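Local atomic coordinates of acyl-CoA dehydrogenase (PDB entry 2PG0), a protein that probably dehydrogenates acyl chains at the alpha-beta position, using FAD as cofactor, as a member of the acyl-CoA dehydrogenase family. Residues A[24-29]-A[46-50]. Numbering follows the deposited sequence.
Sequences FLEKEA and FWAKM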
ATOM      1  N   PHE A  24      16.243 -29.391 -23.166  1.00 16.00           N
ATOM      2  CA  PHE A  24      15.149 -30.358 -23.165  1.00 15.57           C
ATOM      3  C   PHE A  24      13.787 -29.648 -23.254  1.00 15.41           C
ATOM      4  O   PHE A  24      12.945 -29.994 -24.091  1.00 14.79           O
ATOM      5  CB  PHE A  24      15.237 -31.241 -21.917  1.00 15.50           C
ATOM      6  CG  PHE A  24      14.084 -32.184 -21.744  1.00 15.85           C
ATOM      7  CD1 PHE A  24      14.061 -33.413 -22.406  1.00 15.60           C
ATOM      8  CD2 PHE A  24      13.020 -31.855 -20.904  1.00 16.15           C
ATOM      9  CE1 PHE A  24      12.992 -34.292 -22.241  1.00 16.47           C
ATOM     10  CE2 PHE A  24      11.946 -32.729 -20.734  1.00 16.57           C
ATOM     11  CZ  PHE A  24      11.930 -33.955 -21.404  1.00 16.07           C
ATOM     12  N   LEU A  25      13.589 -28.646 -22.401  1.00 14.93           N
ATOM     13  CA  LEU A  25      12.314 -27.922 -22.345  1.00 15.17           C
ATOM     14  C   LEU A  25      12.027 -27.098 -23.594  1.00 15.39           C
ATOM     15  O   LEU A  25      10.870 -26.946 -23.993  1.00 14.76           O
ATOM     16  CB  LEU A  25      12.262 -27.017 -21.104  1.00 14.84           C
ATOM     17  CG  LEU A  25      12.305 -27.721 -19.745  1.00 15.03           C
ATOM     18  CD1 LEU A  25      12.312 -26.672 -18.630  1.00 14.97           C
ATOM     19  CD2 LEU A  25      11.137 -28.696 -19.581  1.00 14.59           C
ATOM     20  N   GLU A  26      13.076 -26.553 -24.204  1.00 16.17           N
ATOM     21  CA  GLU A  26      12.914 -25.774 -25.430  1.00 17.64           C
ATOM     22  C   GLU A  26      12.283 -26.599 -26.552  1.00 17.07           C
ATOM     23  O   GLU A  26      11.570 -26.057 -27.395  1.00 16.50           O
ATOM     24  CB  GLU A  26      14.239 -25.142 -25.870  1.00 17.46           C
ATOM     25  CG  GLU A  26      14.510 -23.800 -25.168  1.00 20.14           C
ATOM     26  CD  GLU A  26      15.951 -23.310 -25.310  1.00 21.65           C
ATOM     27  OE1 GLU A  26      16.788 -24.037 -25.892  1.00 27.39           O
ATOM     28  OE2 GLU A  26      16.250 -22.186 -24.826  1.00 26.90           O
ATOM     29  N   LYS A  27      12.542 -27.907 -26.545  1.00 16.29           N
ATOM     30  CA  LYS A  27      11.928 -28.823 -27.506  1.00 16.88           C
ATOM     31  C   LYS A  27      10.592 -29.403 -27.016  1.00 16.53           C
ATOM     32  O   LYS A  27       9.616 -29.438 -27.769  1.00 16.27           O
ATOM     33  CB  LYS A  27      12.889 -29.962 -27.843  1.00 16.28           C
ATOM     34  CG  LYS A  27      12.304 -30.990 -28.816  1.00 17.18           C
ATOM     35  CD  LYS A  27      13.320 -32.035 -29.243  1.00 17.35           C
ATOM     36  CE  LYS A  27      13.688 -32.984 -28.108  1.00 17.81           C
ATOM     37  NZ  LYS A  27      14.742 -33.953 -28.545  1.00 17.46           N
ATOM     38  N   GLU A  28      10.567 -29.853 -25.759  1.00 16.30           N
ATOM     39  CA  GLU A  28       9.468 -30.674 -25.237  1.00 16.37           C
ATOM     40  C   GLU A  28       8.345 -29.935 -24.508  1.00 16.38           C
ATOM     41  O   GLU A  28       7.244 -30.482 -24.362  1.00 16.30           O
ATOM     42  CB  GLU A  28      10.008 -31.770 -24.311  1.00 16.86           C
ATOM     43  CG  GLU A  28      10.964 -32.759 -24.968  1.00 16.61           C
ATOM     44  CD  GLU A  28      10.277 -33.730 -25.924  1.00 19.78           C
ATOM     45  OE1 GLU A  28       9.049 -33.637 -26.121  1.00 21.01           O
ATOM     46  OE2 GLU A  28      10.976 -34.605 -26.472  1.00 19.33           O
ATOM     47  N   ALA A  29       8.612 -28.713 -24.064  1.00 15.81           N
ATOM     48  CA  ALA A  29       7.664 -28.010 -23.189  1.00 15.97           C
ATOM     49  C   ALA A  29       7.200 -26.666 -23.735  1.00 16.12           C
ATOM     50  O   ALA A  29       5.995 -26.438 -23.899  1.00 16.29           O
ATOM     51  CB  ALA A  29       8.256 -27.857 -21.783  1.00 15.85           C
ATOM     52  N   PHE A  46       5.044 -36.891 -21.638  1.00 16.54           N
ATOM     53  CA  PHE A  46       5.982 -35.877 -21.150  1.00 15.85           C
ATOM     54  C   PHE A  46       6.690 -36.310 -19.863  1.00 15.61           C
ATOM     55  O   PHE A  46       7.899 -36.148 -19.740  1.00 15.18           O
ATOM     56  CB  PHE A  46       5.320 -34.504 -20.952  1.00 15.98           C
ATOM     57  CG  PHE A  46       6.281 -33.450 -20.458  1.00 16.31           C
ATOM     58  CD1 PHE A  46       7.180 -32.843 -21.338  1.00 16.14           C
ATOM     59  CD2 PHE A  46       6.326 -33.103 -19.110  1.00 16.70           C
ATOM     60  CE1 PHE A  46       8.094 -31.880 -20.887  1.00 16.89           C
ATOM     61  CE2 PHE A  46       7.229 -32.138 -18.648  1.00 17.34           C
ATOM     62  CZ  PHE A  46       8.118 -31.526 -19.537  1.00 16.97           C
ATOM     63  N   TRP A  47       5.929 -36.837 -18.905  1.00 15.57           N
ATOM     64  CA  TRP A  47       6.498 -37.402 -17.679  1.00 15.86           C
ATOM     65  C   TRP A  47       7.481 -38.544 -17.968  1.00 16.00           C
ATOM     66  O   TRP A  47       8.530 -38.651 -17.323  1.00 15.90           O
ATOM     67  CB  TRP A  47       5.377 -37.926 -16.785  1.00 15.88           C
ATOM     68  CG  TRP A  47       4.582 -36.845 -16.099  1.00 15.81           C
ATOM     69  CD1 TRP A  47       3.602 -36.067 -16.645  1.00 16.20           C
ATOM     70  CD2 TRP A  47       4.694 -36.446 -14.728  1.00 15.97           C
ATOM     71  NE1 TRP A  47       3.097 -35.198 -15.693  1.00 16.73           N
ATOM     72  CE2 TRP A  47       3.749 -35.416 -14.509  1.00 16.50           C
ATOM     73  CE3 TRP A  47       5.503 -36.862 -13.661  1.00 16.10           C
ATOM     74  CZ2 TRP A  47       3.591 -34.797 -13.264  1.00 16.16           C
ATOM     75  CZ3 TRP A  47       5.351 -36.243 -12.426  1.00 15.98           C
ATOM     76  CH2 TRP A  47       4.395 -35.222 -12.240  1.00 15.85           C
ATOM     77  N   ALA A  48       7.122 -39.392 -18.933  1.00 16.10           N
ATOM     78  CA  ALA A  48       7.973 -40.507 -19.342  1.00 16.14           C
ATOM     79  C   ALA A  48       9.306 -39.990 -19.885  1.00 15.91           C
ATOM     80  O   ALA A  48      10.362 -40.558 -19.593  1.00 16.30           O
ATOM     81  CB  ALA A  48       7.263 -41.359 -20.385  1.00 16.10           C
ATOM     82  N   LYS A  49       9.250 -38.920 -20.680  1.00 15.82           N
ATOM     83  CA  LYS A  49      10.457 -38.283 -21.209  1.00 15.92           C
ATOM     84  C   LYS A  49      11.281 -37.661 -20.086  1.00 15.78           C
ATOM     85  O   LYS A  49      12.503 -37.776 -20.070  1.00 15.80           O
ATOM     86  CB  LYS A  49      10.104 -37.230 -22.263  1.00 16.24           C
ATOM     87  CG  LYS A  49       9.581 -37.816 -23.574  1.00 16.06           C
ATOM     88  CD  LYS A  49       8.889 -36.732 -24.386  1.00 18.08           C
ATOM     89  CE  LYS A  49       8.457 -37.224 -25.745  1.00 19.74           C
ATOM     90  NZ  LYS A  49       7.639 -36.186 -26.445  1.00 19.85           N
ATOM     91  N   MET A  50      10.608 -37.009 -19.137  1.00 15.89           N
ATOM     92  CA  MET A  50      11.285 -36.469 -17.960  1.00 15.56           C
ATOM     93  C   MET A  50      12.018 -37.575 -17.186  1.00 15.88           C
ATOM     94  O   MET A  50      13.175 -37.403 -16.785  1.00 16.09           O
ATOM     95  CB  MET A  50      10.284 -35.729 -17.058  1.00 15.37           C
ATOM     96  CG  MET A  50       9.835 -34.361 -17.602  1.00 14.65           C
ATOM     97  SD  MET A  50      10.998 -32.976 -17.390  1.00  9.73           S
ATOM     98  CE  MET A  50      10.845 -32.719 -15.610  1.00 12.13           C
TER
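The ring of Phe24 meets Lys49 at its edge, where CZ lies 3.8 Å from Lys49 CB, while Glu28 CG of its own helix sits over one face, displaced toward the rim. Phe46 receives Glu28 CB at its edge, with CB 3.9 Å from Phe46 CE1; Leu25 CD2 also arrives near the ring plane, beside CZ. The two phenylalanines meet obliquely, Phe24 CE2 to Phe46 CE1 at 3.9 Å. Both hold CG anti to the backbone N (chi1 174° for Phe24), which extends each ring toward the other helix, the segment axes of 24-28 and 46-50 running roughly antiparallel and 12.2 Å apart at closest approach. Met50 SD lies 3.5 Å from Phe24 CE2, and the line from SD to the ring centroid leans 61° off the normal, an oblique Met-aromatic contact. Helices 71-84 and 89-105 flank this apolar side of the N-terminal domain, through Leu25 and Met50 respectively. The extended chain of Lys49 brings NZ within 2.9 Å of Glu28 OE1, a salt bridge met on the syn side but 32° out of the carboxylate plane. With an alanine at Glu28 the Lys49 ammonium is likely to lose this mate, and the Phe24 face its CG cover. Dispersion between rings and sulfur thus carries the buried side, and one charge pair on partly exposed residues adds a directed polar link.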